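Long-range contacts in alkylpurine DNA glycosylase AlkC (Pseudomonas fluorescens, PDB 5VHV), which probably excises alkylated purine bases from damaged DNA, starting base excision repair without flipping the damaged nucleotide out of the duplex: residues M135-Q140 with S176-L181; Q168-E172 with D203-W207; Y188-S192 with H221-I225; A226-L230 with T243-A247. All coordinates share one frame; numbering follows the deposited sequence. Where two conformers were deposited one is given.

Interaction 1: M135-Q140 with S176-L181; sequences MQAWSQ and SILDHL
Ile177 packs on helix 128-138 and lies across Gln136 at about a right angle. From CB its two branches part. CG1, beside the backbone N at chi1 -71°, runs against Gln136 with 3.9 Å between Ile177 CG1 and Gln136 CG, and its end, CD1, reaches 4.0 Å from the carbonyl carbon C of Met135, close to that residue's CB. The other branch, CG2, rests on the CB of Ser139. One turn on, the imidazole of His180 gives its ND1 proton to the hydroxyl of Ser139 (ND1 to OG 3.2 Å, N-H...O angle 155°), the oxygen standing 18° out of the ring plane. The same OG hands its own proton to the carbonyl of Gln136, OG to O 2.8 Å, so the hydroxyl is gripped as acceptor and donor at once and links the carbonyl of Gln136 to the imidazole. With an alanine at Ser139, His180 ND1 would probably lose its acceptor and the carbonyl of Gln136 its hydroxyl donor, leaving the imidazole freer to turn. Next to it, CD2 of Leu181 abuts the carbonyl O of Ser139. Beyond Ile177, beside Ser176, a water joins the two helices, accepting from Gln136 NE2 at 3.0 Å and lying 2.8 Å from Ser176 OG. Leu181 also packs on Val193 of helix 187-201. Such side-chain packing between helices that are not neighbours in the chain, here 128-138 and 175-181, fits the all-helical, HEAT-like array of the DNA alkylation repair enzyme family.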
loop_
_atom_site.group_PDB
_atom_site.type_symbol
_atom_site.label_atom_id
_atom_site.label_comp_id
_atom_site.label_asym_id
_atom_site.label_seq_id
_atom_site.Cartn_x
_atom_site.Cartn_y
_atom_site.Cartn_z
ATOM N N MET A 135 2.268 -3.411 -20.142
ATOM C CA MET A 135 2.911 -3.182 -18.862
ATOM C C MET A 135 4.296 -3.823 -18.807
ATOM O O MET A 135 5.188 -3.300 -18.129
ATOM C CB MET A 135 1.994 -3.680 -17.758
ATOM C CG MET A 135 0.699 -2.861 -17.710
ATOM S SD MET A 135 -0.469 -3.427 -16.497
ATOM C CE MET A 135 0.114 -2.546 -15.040
ATOM N N GLN A 136 4.510 -4.925 -19.520
ATOM C CA GLN A 136 5.853 -5.470 -19.633
ATOM C C GLN A 136 6.786 -4.488 -20.323
ATOM O O GLN A 136 7.930 -4.302 -19.894
ATOM C CB GLN A 136 5.800 -6.809 -20.372
ATOM C CG GLN A 136 5.125 -7.879 -19.523
ATOM C CD GLN A 136 4.806 -9.121 -20.303
ATOM O OE1 GLN A 136 4.695 -9.089 -21.536
ATOM N NE2 GLN A 136 4.652 -10.233 -19.596
ATOM N N ALA A 137 6.323 -3.828 -21.384
ATOM C CA ALA A 137 7.159 -2.802 -21.996
ATOM C C ALA A 137 7.399 -1.655 -21.016
ATOM O O ALA A 137 8.526 -1.157 -20.887
ATOM C CB ALA A 137 6.521 -2.293 -23.290
ATOM N N TRP A 138 6.362 -1.260 -20.271
ATOM C CA TRP A 138 6.509 -0.153 -19.335
ATOM C C TRP A 138 7.517 -0.465 -18.239
ATOM O O TRP A 138 8.155 0.448 -17.709
ATOM C CB TRP A 138 5.161 0.192 -18.709
ATOM C CG TRP A 138 4.206 0.888 -19.653
ATOM C CD1 TRP A 138 4.497 1.435 -20.874
ATOM C CD2 TRP A 138 2.820 1.125 -19.424
ATOM N NE1 TRP A 138 3.367 2.004 -21.415
ATOM C CE2 TRP A 138 2.328 1.845 -20.533
ATOM C CE3 TRP A 138 1.947 0.820 -18.375
ATOM C CZ2 TRP A 138 0.991 2.208 -20.648
ATOM C CZ3 TRP A 138 0.622 1.196 -18.482
ATOM C CH2 TRP A 138 0.166 1.905 -19.609
ATOM N N SER A 139 7.658 -1.736 -17.864
ATOM C CA SER A 139 8.605 -2.091 -16.817
ATOM C C SER A 139 10.048 -1.859 -17.236
ATOM O O SER A 139 10.936 -1.875 -16.374
ATOM C CB SER A 139 8.409 -3.551 -16.398
ATOM O OG SER A 139 8.984 -4.470 -17.333
ATOM N N GLN A 140 10.295 -1.660 -18.529
ATOM C CA GLN A 140 11.611 -1.380 -19.067
ATOM C C GLN A 140 11.753 0.067 -19.519
ATOM O O GLN A 140 12.756 0.419 -20.136
ATOM C CB GLN A 140 11.885 -2.353 -20.212
ATOM C CG GLN A 140 11.768 -3.805 -19.768
ATOM C CD GLN A 140 11.590 -4.744 -20.932
ATOM O OE1 GLN A 140 10.472 -5.115 -21.307
ATOM N NE2 GLN A 140 12.694 -5.125 -21.521
ATOM N N SER A 176 7.806 -11.567 -14.661
ATOM C CA SER A 176 8.923 -10.945 -15.363
ATOM C C SER A 176 8.944 -9.436 -15.138
ATOM O O SER A 176 10.019 -8.822 -15.152
ATOM C CB SER A 176 8.879 -11.278 -16.859
ATOM O OG SER A 176 7.817 -10.645 -17.527
ATOM N N ILE A 177 7.784 -8.822 -14.915
ATOM C CA ILE A 177 7.767 -7.413 -14.533
ATOM C C ILE A 177 8.538 -7.223 -13.244
ATOM O O ILE A 177 9.432 -6.371 -13.153
ATOM C CB ILE A 177 6.325 -6.896 -14.400
ATOM C CG1 ILE A 177 5.697 -6.799 -15.788
ATOM C CG2 ILE A 177 6.302 -5.534 -13.671
ATOM C CD1 ILE A 177 4.233 -6.506 -15.783
ATOM N N LEU A 178 8.214 -8.026 -12.223
ATOM C CA LEU A 178 8.865 -7.830 -10.943
ATOM C C LEU A 178 10.348 -8.181 -11.030
ATOM O O LEU A 178 11.184 -7.524 -10.391
ATOM C CB LEU A 178 8.158 -8.649 -9.866
ATOM C CG LEU A 178 6.659 -8.371 -9.708
ATOM C CD1 LEU A 178 6.067 -9.295 -8.654
ATOM C CD2 LEU A 178 6.388 -6.926 -9.386
ATOM N N ASP A 179 10.699 -9.183 -11.842
ATOM C CA ASP A 179 12.104 -9.553 -11.978
ATOM C C ASP A 179 12.915 -8.422 -12.591
ATOM O O ASP A 179 14.064 -8.190 -12.186
ATOM C CB ASP A 179 12.237 -10.829 -12.823
ATOM C CG ASP A 179 13.680 -11.315 -12.931
ATOM O OD1 ASP A 179 14.299 -11.585 -11.879
ATOM O OD2 ASP A 179 14.171 -11.424 -14.075
ATOM N N HIS A 180 12.347 -7.722 -13.586
ATOM C CA HIS A 180 13.053 -6.610 -14.208
ATOM C C HIS A 180 13.322 -5.495 -13.209
ATOM O O HIS A 180 14.258 -4.713 -13.397
ATOM C CB HIS A 180 12.268 -6.013 -15.372
ATOM C CG HIS A 180 12.174 -6.889 -16.582
ATOM N ND1 HIS A 180 11.063 -6.903 -17.400
ATOM C CD2 HIS A 180 13.060 -7.750 -17.136
ATOM C CE1 HIS A 180 11.260 -7.751 -18.394
ATOM N NE2 HIS A 180 12.465 -8.277 -18.258
ATOM N N LEU A 181 12.496 -5.384 -12.165
ATOM C CA LEU A 181 12.529 -4.233 -11.270
ATOM C C LEU A 181 13.159 -4.538 -9.907
ATOM O O LEU A 181 13.197 -3.647 -9.048
ATOM C CB LEU A 181 11.098 -3.697 -11.093
ATOM C CG LEU A 181 10.373 -3.260 -12.375
ATOM C CD1 LEU A 181 8.908 -2.839 -12.088
ATOM C CD2 LEU A 181 11.096 -2.117 -13.065
HETATM O O HOH W 1 5.204 -10.153 -16.673
#

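Interaction 2: Q168-E172 with D203-W207; sequences QADPE and DHPEW
Pro171 packs into the angle between two aromatic rings, CB over the six-membered ring of Trp207 and CD over His204. Its CB stands 3.6 Å from the Trp207 ring centroid and 12° off the normal, a centred CH-pi contact; the one from CD to His204 is longer and lies toward the ring's rim. Around this apolar wedge three donors find acceptors across the contact. The indole NE1 of Trp207 points almost straight at Glu172 OE1, 2.8 Å away with an N-H...O angle of 178°; the oxygen lies in the indole plane, whereas the donor meets the carboxylate from above its own plane. Glu172 gets there by folding back at CG (chi2 -61°). Next, His204 NE2 gives its proton to the backbone O of Gln168 at 2.9 Å, in the plane of ring and carbonyl alike, although the N-H is bent away from a straight line. Gln168 NE2 in turn donates to Asp203 OD2 at 3.0 Å, and that oxygen also takes a salt bridge from Arg157, so a single carboxylate oxygen serves two donors. The backbone N of Glu172 is met by Asp170 OD1, also at 3.0 Å. A leucine in place of Trp207 would probably leave Glu172 OE1 without its N-H partner and Pro171 CB without the flat surface beneath it. The Asp170 bond makes an Asx turn just after helix 165-169, and His204 is the N-cap residue of helix 205-213: a helix exit fastened to a helix entry at the surface of the helical domain, near the bound DNA.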
loop_
_atom_site.group_PDB
_atom_site.type_symbol
_atom_site.label_atom_id
_atom_site.label_comp_id
_atom_site.label_asym_id
_atom_site.label_seq_id
_atom_site.Cartn_x
_atom_site.Cartn_y
_atom_site.Cartn_z
ATOM N N GLN A 168 -4.032 -12.527 -9.058
ATOM C CA GLN A 168 -3.990 -13.141 -7.739
ATOM C C GLN A 168 -3.835 -14.650 -7.832
ATOM O O GLN A 168 -3.121 -15.263 -7.023
ATOM C CB GLN A 168 -5.276 -12.748 -7.009
ATOM C CG GLN A 168 -5.316 -12.887 -5.549
ATOM C CD GLN A 168 -6.609 -12.313 -5.017
ATOM O OE1 GLN A 168 -7.416 -11.753 -5.783
ATOM N NE2 GLN A 168 -6.826 -12.451 -3.734
ATOM N N ALA A 169 -4.471 -15.269 -8.833
ATOM C CA ALA A 169 -4.458 -16.720 -8.979
ATOM C C ALA A 169 -3.181 -17.258 -9.601
ATOM O O ALA A 169 -2.926 -18.457 -9.484
ATOM C CB ALA A 169 -5.638 -17.185 -9.838
ATOM N N ASP A 170 -2.378 -16.424 -10.261
ATOM C CA ASP A 170 -1.220 -16.919 -11.011
ATOM C C ASP A 170 -0.072 -15.928 -10.944
ATOM O O ASP A 170 0.054 -15.041 -11.798
ATOM C CB ASP A 170 -1.591 -17.197 -12.463
ATOM C CG ASP A 170 -0.463 -17.831 -13.237
ATOM O OD1 ASP A 170 0.616 -18.079 -12.660
ATOM O OD2 ASP A 170 -0.657 -18.086 -14.437
ATOM N N PRO A 171 0.821 -16.076 -9.962
ATOM C CA PRO A 171 1.973 -15.164 -9.871
ATOM C C PRO A 171 2.930 -15.230 -11.048
ATOM O O PRO A 171 3.776 -14.331 -11.173
ATOM C CB PRO A 171 2.686 -15.612 -8.579
ATOM C CG PRO A 171 1.785 -16.530 -7.901
ATOM C CD PRO A 171 0.809 -17.074 -8.882
ATOM N N GLU A 172 2.887 -16.278 -11.875
ATOM C CA GLU A 172 3.779 -16.287 -13.027
ATOM C C GLU A 172 3.410 -15.224 -14.062
ATOM O O GLU A 172 4.253 -14.889 -14.900
ATOM C CB GLU A 172 3.811 -17.663 -13.704
ATOM C CG GLU A 172 4.366 -18.774 -12.828
ATOM C CD GLU A 172 5.809 -18.562 -12.383
ATOM O OE1 GLU A 172 6.237 -19.251 -11.428
ATOM O OE2 GLU A 172 6.529 -17.723 -12.974
ATOM N N ASP A 203 -1.685 -14.953 -0.690
ATOM C CA ASP A 203 -2.274 -16.103 -1.370
ATOM C C ASP A 203 -1.270 -17.157 -1.797
ATOM O O ASP A 203 -1.655 -18.318 -1.930
ATOM C CB ASP A 203 -3.045 -15.652 -2.611
ATOM C CG ASP A 203 -4.292 -14.888 -2.252
ATOM O OD1 ASP A 203 -5.158 -15.485 -1.593
ATOM O OD2 ASP A 203 -4.376 -13.702 -2.580
ATOM N N HIS A 204 -0.010 -16.792 -2.052
ATOM C CA HIS A 204 1.000 -17.750 -2.509
ATOM C C HIS A 204 2.318 -17.471 -1.803
ATOM O O HIS A 204 3.318 -17.100 -2.431
ATOM C CB HIS A 204 1.165 -17.680 -4.026
ATOM C CG HIS A 204 -0.114 -17.857 -4.773
ATOM N ND1 HIS A 204 -0.657 -19.098 -5.032
ATOM C CD2 HIS A 204 -0.971 -16.953 -5.300
ATOM C CE1 HIS A 204 -1.787 -18.949 -5.698
ATOM N NE2 HIS A 204 -1.998 -17.657 -5.874
ATOM N N PRO A 205 2.351 -17.648 -0.479
ATOM C CA PRO A 205 3.573 -17.328 0.268
ATOM C C PRO A 205 4.783 -18.118 -0.186
ATOM O O PRO A 205 5.878 -17.549 -0.292
ATOM C CB PRO A 205 3.186 -17.658 1.720
ATOM C CG PRO A 205 2.053 -18.608 1.622
ATOM C CD PRO A 205 1.292 -18.162 0.404
ATOM N N GLU A 206 4.628 -19.419 -0.453
ATOM C CA GLU A 206 5.782 -20.232 -0.830
ATOM C C GLU A 206 6.378 -19.773 -2.146
ATOM O O GLU A 206 7.594 -19.879 -2.348
ATOM C CB GLU A 206 5.386 -21.705 -0.928
ATOM C CG GLU A 206 4.968 -22.314 0.402
ATOM C CD GLU A 206 4.439 -23.734 0.269
ATOM O OE1 GLU A 206 4.089 -24.146 -0.857
ATOM O OE2 GLU A 206 4.376 -24.441 1.297
ATOM N N TRP A 207 5.543 -19.264 -3.051
ATOM C CA TRP A 207 6.051 -18.780 -4.329
ATOM C C TRP A 207 6.965 -17.578 -4.131
ATOM O O TRP A 207 8.033 -17.492 -4.751
ATOM C CB TRP A 207 4.891 -18.424 -5.258
ATOM C CG TRP A 207 5.335 -18.060 -6.632
ATOM C CD1 TRP A 207 5.428 -18.900 -7.713
ATOM C CD2 TRP A 207 5.738 -16.767 -7.094
ATOM N NE1 TRP A 207 5.867 -18.205 -8.810
ATOM C CE2 TRP A 207 6.074 -16.897 -8.458
ATOM C CE3 TRP A 207 5.859 -15.516 -6.488
ATOM C CZ2 TRP A 207 6.526 -15.823 -9.221
ATOM C CZ3 TRP A 207 6.308 -14.448 -7.247
ATOM C CH2 TRP A 207 6.634 -14.612 -8.605
#

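Interaction 3: Y188-S192 with H221-I225; sequences YVRKS and HTAWI. With nucleotides of chain C.
Arg190 lays its guanidinium flat on the imidazole of His221, the two planes only 5° apart and their centres 3.8 Å from each other. CZ sits over the rim atom ND1, 3.4 Å from it, while NH1 hangs above the middle of the ring. This is a parallel stack and not a hydrogen bond. The aliphatic part of the arginine completes the first shell: CB and CG lie against Ile225, with Arg190 CB to Ile225 CG1 at 3.8 Å, and CD touches His221 CB. Bending at the CG-CD bond (chi3 -62°) turns the guanidinium over the face of the His221 ring. Beside it Trp224 brings its indole rim to the arginine backbone: the carbonyl O of Arg190 lies at the indole edge, in its plane, 3.7 Å from Trp224 CZ3, and Trp224 CH2 meets Lys191 CG at 3.8 Å.

Outward from here, the position of the guanidinium is fixed by a second partner, since NH1 donates to the backbone O of Asp184. Trp224 is in turn backed by the stacked ring of His228, and Ile225 continues inward onto Val193, Leu197 and Trp215. On its other flank helix 187-201 faces the DNA: CE1 of Tyr188 comes within 3.6 Å of OP1 of DG8 of chain C, and Lys191 CD lies 3.9 Å from its OP2. Segments 188-192 and 221-225 run roughly the same way, with a crossing angle of -39° and axes 9.9 Å apart at closest approach. Helices packed side by side, with a phosphate of the bound DNA near one of them, fit the HEAT-like repeat fold of the AlkC and AlkD glycosylases.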
loop_
_atom_site.group_PDB
_atom_site.type_symbol
_atom_site.label_atom_id
_atom_site.label_comp_id
_atom_site.label_asym_id
_atom_site.label_seq_id
_atom_site.Cartn_x
_atom_site.Cartn_y
_atom_site.Cartn_z
ATOM N N TYR A 188 10.777 4.827 -5.451
ATOM C CA TYR A 188 9.364 4.768 -5.815
ATOM C C TYR A 188 9.022 3.421 -6.427
ATOM O O TYR A 188 8.041 2.767 -6.042
ATOM C CB TYR A 188 9.087 5.906 -6.789
ATOM C CG TYR A 188 7.641 6.163 -7.144
ATOM C CD1 TYR A 188 6.638 6.144 -6.178
ATOM C CD2 TYR A 188 7.292 6.504 -8.441
ATOM C CE1 TYR A 188 5.324 6.419 -6.509
ATOM C CE2 TYR A 188 5.990 6.768 -8.781
ATOM C CZ TYR A 188 5.009 6.737 -7.803
ATOM O OH TYR A 188 3.714 7.029 -8.128
ATOM N N VAL A 189 9.848 2.975 -7.372
ATOM C CA VAL A 189 9.638 1.663 -7.974
ATOM C C VAL A 189 9.836 0.562 -6.936
ATOM O O VAL A 189 9.048 -0.397 -6.866
ATOM C CB VAL A 189 10.574 1.474 -9.183
ATOM C CG1 VAL A 189 10.463 0.021 -9.741
ATOM C CG2 VAL A 189 10.234 2.488 -10.264
ATOM N N ARG A 190 10.908 0.653 -6.132
ATOM C CA ARG A 190 11.200 -0.423 -5.190
ATOM C C ARG A 190 10.062 -0.616 -4.204
ATOM O O ARG A 190 9.721 -1.754 -3.868
ATOM C CB ARG A 190 12.509 -0.162 -4.439
ATOM C CG ARG A 190 13.719 -0.165 -5.351
ATOM C CD ARG A 190 15.045 -0.294 -4.604
ATOM N NE ARG A 190 15.311 0.819 -3.696
ATOM C CZ ARG A 190 15.848 1.978 -4.054
ATOM N NH1 ARG A 190 16.174 2.203 -5.319
ATOM N NH2 ARG A 190 16.078 2.920 -3.136
ATOM N N LYS A 191 9.460 0.480 -3.733
ATOM C CA LYS A 191 8.313 0.367 -2.835
ATOM C C LYS A 191 7.206 -0.463 -3.462
ATOM O O LYS A 191 6.600 -1.316 -2.802
ATOM C CB LYS A 191 7.768 1.752 -2.491
ATOM C CG LYS A 191 8.658 2.592 -1.611
ATOM C CD LYS A 191 8.027 3.970 -1.429
ATOM C CE LYS A 191 8.779 4.787 -0.370
ATOM N NZ LYS A 191 8.288 6.200 -0.355
ATOM N N SER A 192 6.900 -0.184 -4.733
ATOM C CA SER A 192 5.838 -0.877 -5.442
ATOM C C SER A 192 6.159 -2.358 -5.635
ATOM O O SER A 192 5.287 -3.211 -5.447
ATOM C CB SER A 192 5.596 -0.183 -6.789
ATOM O OG SER A 192 4.628 -0.897 -7.524
ATOM N N HIS A 221 19.526 -2.640 -2.780
ATOM C CA HIS A 221 18.185 -2.361 -3.290
ATOM C C HIS A 221 17.317 -3.609 -3.231
ATOM O O HIS A 221 16.161 -3.559 -2.796
ATOM C CB HIS A 221 18.269 -1.844 -4.725
ATOM C CG HIS A 221 18.846 -0.471 -4.837
ATOM N ND1 HIS A 221 18.890 0.405 -3.773
ATOM C CD2 HIS A 221 19.403 0.181 -5.887
ATOM C CE1 HIS A 221 19.453 1.533 -4.161
ATOM N NE2 HIS A 221 19.769 1.425 -5.439
ATOM N N THR A 222 17.871 -4.740 -3.664
ATOM C CA THR A 222 17.143 -6.001 -3.643
ATOM C C THR A 222 16.891 -6.461 -2.209
ATOM O O THR A 222 15.799 -6.942 -1.890
ATOM C CB THR A 222 17.937 -7.042 -4.446
ATOM O OG1 THR A 222 18.262 -6.502 -5.739
ATOM C CG2 THR A 222 17.138 -8.341 -4.613
ATOM N N ALA A 223 17.886 -6.311 -1.326
ATOM C CA ALA A 223 17.689 -6.648 0.085
ATOM C C ALA A 223 16.542 -5.840 0.693
ATOM O O ALA A 223 15.730 -6.373 1.459
ATOM C CB ALA A 223 18.971 -6.409 0.879
ATOM N N TRP A 224 16.470 -4.546 0.375
ATOM C CA TRP A 224 15.404 -3.714 0.922
ATOM C C TRP A 224 14.045 -4.182 0.424
ATOM O O TRP A 224 13.087 -4.313 1.210
ATOM C CB TRP A 224 15.632 -2.247 0.545
ATOM C CG TRP A 224 14.636 -1.302 1.170
ATOM C CD1 TRP A 224 14.805 -0.569 2.320
ATOM C CD2 TRP A 224 13.318 -0.977 0.681
ATOM N NE1 TRP A 224 13.676 0.181 2.573
ATOM C CE2 TRP A 224 12.749 -0.055 1.587
ATOM C CE3 TRP A 224 12.572 -1.374 -0.431
ATOM C CZ2 TRP A 224 11.466 0.483 1.400
ATOM C CZ3 TRP A 224 11.280 -0.858 -0.601
ATOM C CH2 TRP A 224 10.748 0.060 0.308
ATOM N N ILE A 225 13.949 -4.476 -0.875
ATOM C CA ILE A 225 12.700 -5.009 -1.416
ATOM C C ILE A 225 12.323 -6.292 -0.691
ATOM O O ILE A 225 11.159 -6.498 -0.323
ATOM C CB ILE A 225 12.820 -5.239 -2.937
ATOM C CG1 ILE A 225 12.930 -3.893 -3.678
ATOM C CG2 ILE A 225 11.628 -6.019 -3.453
ATOM C CD1 ILE A 225 13.133 -4.028 -5.182
ATOM P P DG C 8 3.472 4.675 -2.281
ATOM O OP1 DG C 8 4.203 4.778 -3.530
ATOM O OP2 DG C 8 4.111 4.054 -1.065
ATOM O "O5'" DG C 8 2.908 6.055 -1.781
ATOM C "C5'" DG C 8 2.223 6.916 -2.689
ATOM C "C4'" DG C 8 1.641 8.082 -1.938
ATOM O "O4'" DG C 8 0.790 7.628 -0.850
ATOM C "C3'" DG C 8 2.672 8.991 -1.304
ATOM O "O3'" DG C 8 2.208 10.334 -1.448
ATOM C "C2'" DG C 8 2.744 8.499 0.154
ATOM C "C1'" DG C 8 1.326 8.017 0.412
ATOM N N9 DG C 8 1.180 6.845 1.258
ATOM C C8 DG C 8 1.794 5.638 1.081
ATOM N N7 DG C 8 1.393 4.728 1.917
ATOM C C5 DG C 8 0.416 5.363 2.663
ATOM C C6 DG C 8 -0.376 4.880 3.734
ATOM O O6 DG C 8 -0.393 3.741 4.221
ATOM N N1 DG C 8 -1.226 5.855 4.226
ATOM C C2 DG C 8 -1.294 7.129 3.769
ATOM N N2 DG C 8 -2.166 7.932 4.394
ATOM N N3 DG C 8 -0.559 7.598 2.763
ATOM C C4 DG C 8 0.271 6.665 2.267
#

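Interaction 4: A226-L230 with T243-A247; sequences ARHAL and TLMGA
Met245 is the bump of this contact, its thioether curling into the hollow between Arg227 and the helix surface around Ala226. The sulfur lies over the centre of the Arg227 guanidinium, with SD 3.4 Å from CZ and almost as close to NH2. Bends at chi2 (-66°) and chi3 carry the terminal methyl back toward the helix, where CE meets the CB of Ala226 at 4.2 Å and skirts Leu230 CD1. Arginine and methionine thus fit by shape: the extended start of the Arg227 chain (chi1 179°) runs past the sulfur through CB and CG, and its turn at CD brings the flat end over SD. A water in the guanidinium plane closes the outer edge, accepting from Arg227 NH2 at 2.7 Å and donating to the carbonyl O of Met245 at 3.0 Å.

Helix 239-244 ends here in a Schellman motif with Gly246 at positive phi, and that turn sets Met245 against the end of helix 220-229, just before the chain passes from the helical repeats to the beta-sheet domain.

Deeper in, a second pair interlocks. Leu230 and Leu244 cross at about a right angle, one methyl of each in contact, with Leu230 CD1 3.7 Å from Leu244 CD1. The CB of Leu244 lies near the same methyl of Leu230. Ile212 of helix 205-213 packs against the same cluster, touching Ala226, Leu230 and Leu244, and Leu209 of the same helix packs on Leu230.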
loop_
_atom_site.group_PDB
_atom_site.type_symbol
_atom_site.label_atom_id
_atom_site.label_comp_id
_atom_site.label_asym_id
_atom_site.label_seq_id
_atom_site.Cartn_x
_atom_site.Cartn_y
_atom_site.Cartn_z
ATOM N N ALA A 226 13.301 -7.177 -0.476
ATOM C CA ALA A 226 13.016 -8.444 0.184
ATOM C C ALA A 226 12.442 -8.228 1.576
ATOM O O ALA A 226 11.452 -8.868 1.954
ATOM C CB ALA A 226 14.277 -9.297 0.256
ATOM N N ARG A 227 13.051 -7.337 2.363
ATOM C CA ARG A 227 12.574 -7.139 3.727
ATOM C C ARG A 227 11.137 -6.624 3.744
ATOM O O ARG A 227 10.338 -7.029 4.592
ATOM C CB ARG A 227 13.480 -6.180 4.503
ATOM C CG ARG A 227 12.953 -5.958 5.943
ATOM C CD ARG A 227 13.947 -5.304 6.895
ATOM N NE ARG A 227 15.189 -6.060 7.058
ATOM C CZ ARG A 227 15.426 -6.975 8.001
ATOM N NH1 ARG A 227 14.509 -7.304 8.903
ATOM N NH2 ARG A 227 16.604 -7.572 8.039
ATOM N N HIS A 228 10.792 -5.716 2.832
ATOM C CA HIS A 228 9.448 -5.155 2.845
ATOM C C HIS A 228 8.436 -6.047 2.136
ATOM O O HIS A 228 7.266 -6.045 2.511
ATOM C CB HIS A 228 9.515 -3.743 2.276
ATOM C CG HIS A 228 10.277 -2.829 3.176
ATOM N ND1 HIS A 228 9.672 -2.106 4.182
ATOM C CD2 HIS A 228 11.607 -2.606 3.297
ATOM C CE1 HIS A 228 10.594 -1.430 4.848
ATOM N NE2 HIS A 228 11.776 -1.722 4.336
ATOM N N ALA A 229 8.883 -6.846 1.170
ATOM C CA ALA A 229 8.030 -7.843 0.537
ATOM C C ALA A 229 7.590 -8.893 1.542
ATOM O O ALA A 229 6.457 -9.377 1.498
ATOM C CB ALA A 229 8.795 -8.523 -0.602
ATOM N N LEU A 230 8.506 -9.289 2.425
ATOM C CA LEU A 230 8.295 -10.381 3.356
ATOM C C LEU A 230 7.733 -9.916 4.690
ATOM O O LEU A 230 7.609 -10.727 5.611
ATOM C CB LEU A 230 9.609 -11.120 3.593
ATOM C CG LEU A 230 10.182 -11.886 2.389
ATOM C CD1 LEU A 230 11.606 -12.358 2.638
ATOM C CD2 LEU A 230 9.279 -13.055 2.045
ATOM N N THR A 243 14.732 -16.457 7.962
ATOM C CA THR A 243 16.059 -16.903 7.558
ATOM C C THR A 243 16.625 -15.993 6.474
ATOM O O THR A 243 17.823 -15.676 6.474
ATOM C CB THR A 243 16.000 -18.358 7.077
ATOM O OG1 THR A 243 15.613 -19.223 8.157
ATOM C CG2 THR A 243 17.372 -18.836 6.554
ATOM N N LEU A 244 15.783 -15.557 5.539
ATOM C CA LEU A 244 16.254 -14.611 4.534
ATOM C C LEU A 244 16.726 -13.312 5.174
ATOM O O LEU A 244 17.608 -12.647 4.635
ATOM C CB LEU A 244 15.142 -14.337 3.500
ATOM C CG LEU A 244 14.953 -15.461 2.488
ATOM C CD1 LEU A 244 13.602 -15.329 1.825
ATOM C CD2 LEU A 244 16.062 -15.452 1.448
ATOM N N MET A 245 16.167 -12.944 6.329
ATOM C CA MET A 245 16.591 -11.750 7.044
ATOM C C MET A 245 17.748 -12.004 8.005
ATOM O O MET A 245 18.161 -11.078 8.712
ATOM C CB MET A 245 15.401 -11.159 7.816
ATOM C CG MET A 245 14.228 -10.799 6.921
ATOM S SD MET A 245 14.662 -9.464 5.799
ATOM C CE MET A 245 14.991 -10.323 4.274
ATOM N N GLY A 246 18.294 -13.214 8.033
ATOM C CA GLY A 246 19.378 -13.539 8.938
ATOM C C GLY A 246 18.972 -13.794 10.368
ATOM O O GLY A 246 19.854 -13.896 11.238
ATOM N N ALA A 247 17.669 -13.941 10.628
ATOM C CA ALA A 247 17.115 -14.104 11.967
ATOM C C ALA A 247 16.237 -15.352 12.067
ATOM O O ALA A 247 15.239 -15.375 12.794
ATOM C CB ALA A 247 16.324 -12.855 12.358
HETATM O O HOH W 2 16.900 -8.931 10.337
#

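The four contacts follow the helical part of the chain toward the beta-sheet domain. Interactions 1 and 2 interleave along the sequence, their segments adjoining, with centres about 17 Å apart. Interaction 1 also touches interaction 3, where Leu181 meets Val189 and Ile225; those centres are about 14 Å apart. Interactions 3 and 4 share helix 220-229, one following directly on the other, at about 13 Å between centres. Interaction 2 crosses interaction 3 along the chain, and helix 205-213 precedes helix 220-229. Interactions 1 and 4 are farthest apart, about 23 Å between centres. Each joins helices with others between them in the chain, which is consistent with a curved helical array that holds the DNA.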